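Local coordinates for protein xyloglucan-specific endo-beta-1,4-glucanase BoGH9A (Bacteroides ovatus, PDB 6DHT) that cuts the beta-1,4-glucan backbone of xyloglucans internally, releasing xyloglucan oligosaccharides, at residues Lys164-Ala169 with Val549-Asn554. Residues are numbered along the deposited sequence; the frame is centred on the assembly and turned at random. Where two conformers were deposited one is given.
Sequences KGWYDA and VAINWN
The carbonyl O of D168 takes the backbone N-H of I551 in a straight bond, O to N 2.9 Å with 166° at the hydrogen, and the CA-H of A550 adds a longer contact to the same oxygen. A550 is the N-cap of helix 551-567 and I551 its first residue, so this N-H, at the start of the helix, finds its acceptor in the 164-169 loop.

Around that bond the side chain of I551 spreads over the loop. CG2 lies 3.6 Å from the carbonyl O of Y167, an oxygen that Q118 NE2 hydrogen-bonds. CD1 leads off on another branch: with CG1 anti to neither backbone branch (chi1 59°) and the chain then extended, this methyl ends 3.4 Å from OD1 of D168 and meets CE3 of the W166 indole obliquely at 4.0 Å. The D168 side chain crosses that of I551 at about a right angle; its OD1 takes a hydrogen bond from N178 and its OD2 pairs with Y333 OH, so its polar needs are met elsewhere while OD1 also packs against CD1 and CG1 of I551. An alanine in place of I551 could keep the backbone bond but would probably open a gap beside W166 CE3 and leave the D168 carboxylate without the methyl packed against it.

At the far end the A169 methyl sits close to the V549 carbonyl, CB to O 3.1 Å, and touches CB of A550 at 3.8 Å. A169 also lies beside E548 and D171, the predicted proton donor and nucleophile of this family 9 hydrolase. The chemistry is thus one buried backbone bond, with aliphatic carbon packed against carbonyl and carboxylate oxygens and two apolar contacts, joining the loop that leads to D171 with the helix start that follows E548.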
# COMPACT_ATOMS: atom_id res chain seq x y z
N LYS A 164 -5.82 -2.29 -20.22
CA LYS A 164 -5.94 -2.86 -18.88
C LYS A 164 -5.04 -2.08 -17.93
O LYS A 164 -4.61 -0.97 -18.21
CB LYS A 164 -5.66 -4.38 -18.86
CG LYS A 164 -6.61 -5.16 -19.75
CD LYS A 164 -6.22 -6.61 -19.87
CE LYS A 164 -6.47 -7.35 -18.58
NZ LYS A 164 -6.22 -8.80 -18.80
N GLY A 165 -4.77 -2.66 -16.76
CA GLY A 165 -4.10 -1.90 -15.72
C GLY A 165 -5.01 -1.00 -14.92
O GLY A 165 -6.16 -0.75 -15.30
N TRP A 166 -4.48 -0.51 -13.81
CA TRP A 166 -5.24 0.36 -12.92
C TRP A 166 -4.98 1.85 -13.16
O TRP A 166 -3.86 2.23 -13.45
CB TRP A 166 -4.88 0.10 -11.45
CG TRP A 166 -4.95 -1.33 -10.99
CD1 TRP A 166 -6.03 -2.15 -11.03
CD2 TRP A 166 -3.88 -2.07 -10.39
NE1 TRP A 166 -5.70 -3.38 -10.49
CE2 TRP A 166 -4.39 -3.36 -10.09
CE3 TRP A 166 -2.56 -1.78 -10.08
CZ2 TRP A 166 -3.61 -4.33 -9.48
CZ3 TRP A 166 -1.79 -2.75 -9.46
CH2 TRP A 166 -2.32 -4.00 -9.17
N TYR A 167 -5.98 2.68 -12.92
CA TYR A 167 -5.73 4.08 -12.67
C TYR A 167 -4.81 4.18 -11.45
O TYR A 167 -5.01 3.48 -10.45
CB TYR A 167 -7.00 4.83 -12.38
CG TYR A 167 -8.03 4.86 -13.48
CD1 TYR A 167 -7.69 5.27 -14.76
CD2 TYR A 167 -9.35 4.50 -13.23
CE1 TYR A 167 -8.65 5.31 -15.75
CE2 TYR A 167 -10.30 4.52 -14.22
CZ TYR A 167 -9.93 4.94 -15.48
OH TYR A 167 -10.87 4.97 -16.49
N ASP A 168 -3.81 5.05 -11.50
CA ASP A 168 -2.84 5.14 -10.42
C ASP A 168 -3.42 5.60 -9.09
O ASP A 168 -2.99 5.13 -8.02
CB ASP A 168 -1.74 6.12 -10.79
CG ASP A 168 -0.50 5.97 -9.94
OD1 ASP A 168 0.02 4.83 -9.84
OD2 ASP A 168 -0.03 6.98 -9.41
N ALA A 169 -4.34 6.57 -9.11
CA ALA A 169 -4.60 7.32 -7.90
C ALA A 169 -5.83 8.18 -8.09
O ALA A 169 -6.84 7.72 -8.64
CB ALA A 169 -3.37 8.17 -7.59
N VAL A 549 -5.85 9.60 -2.81
CA VAL A 549 -5.80 8.13 -2.70
C VAL A 549 -4.87 7.63 -3.79
O VAL A 549 -4.62 8.30 -4.78
CB VAL A 549 -7.22 7.50 -2.85
CG1 VAL A 549 -8.15 8.02 -1.76
CG2 VAL A 549 -7.80 7.77 -4.26
N ALA A 550 -4.30 6.45 -3.61
CA ALA A 550 -3.31 5.94 -4.56
C ALA A 550 -3.08 4.44 -4.42
O ALA A 550 -3.14 3.91 -3.31
CB ALA A 550 -2.00 6.65 -4.38
N ILE A 551 -2.76 3.78 -5.52
CA ILE A 551 -2.51 2.34 -5.47
C ILE A 551 -1.35 1.97 -4.55
O ILE A 551 -1.39 0.89 -3.92
CB ILE A 551 -2.34 1.71 -6.86
CG1 ILE A 551 -1.17 2.33 -7.62
CG2 ILE A 551 -3.65 1.74 -7.63
CD1 ILE A 551 -0.81 1.65 -8.94
N ASN A 552 -0.31 2.79 -4.46
CA ASN A 552 0.81 2.45 -3.59
C ASN A 552 0.47 2.62 -2.14
O ASN A 552 1.04 1.97 -1.29
CB ASN A 552 2.08 3.22 -3.96
CG ASN A 552 1.87 4.72 -4.02
OD1 ASN A 552 0.93 5.23 -4.66
ND2 ASN A 552 2.76 5.45 -3.37
N TRP A 553 -0.48 3.51 -1.85
CA TRP A 553 -0.95 3.71 -0.49
C TRP A 553 -1.88 2.57 -0.11
O TRP A 553 -1.78 2.03 0.99
CB TRP A 553 -1.63 5.09 -0.36
CG TRP A 553 -0.67 6.21 -0.59
CD1 TRP A 553 0.66 6.12 -0.72
CD2 TRP A 553 -0.98 7.61 -0.72
NE1 TRP A 553 1.21 7.34 -0.92
CE2 TRP A 553 0.22 8.28 -0.94
CE3 TRP A 553 -2.17 8.35 -0.67
CZ2 TRP A 553 0.30 9.67 -1.10
CZ3 TRP A 553 -2.10 9.72 -0.83
CH2 TRP A 553 -0.88 10.36 -1.04
N ASN A 554 -2.74 2.15 -1.02
CA ASN A 554 -3.56 0.98 -0.76
C ASN A 554 -2.76 -0.32 -0.73
O ASN A 554 -3.17 -1.27 -0.04
CB ASN A 554 -4.74 0.88 -1.71
CG ASN A 554 -6.00 1.33 -1.03
OD1 ASN A 554 -6.09 2.48 -0.58
ND2 ASN A 554 -6.94 0.43 -0.87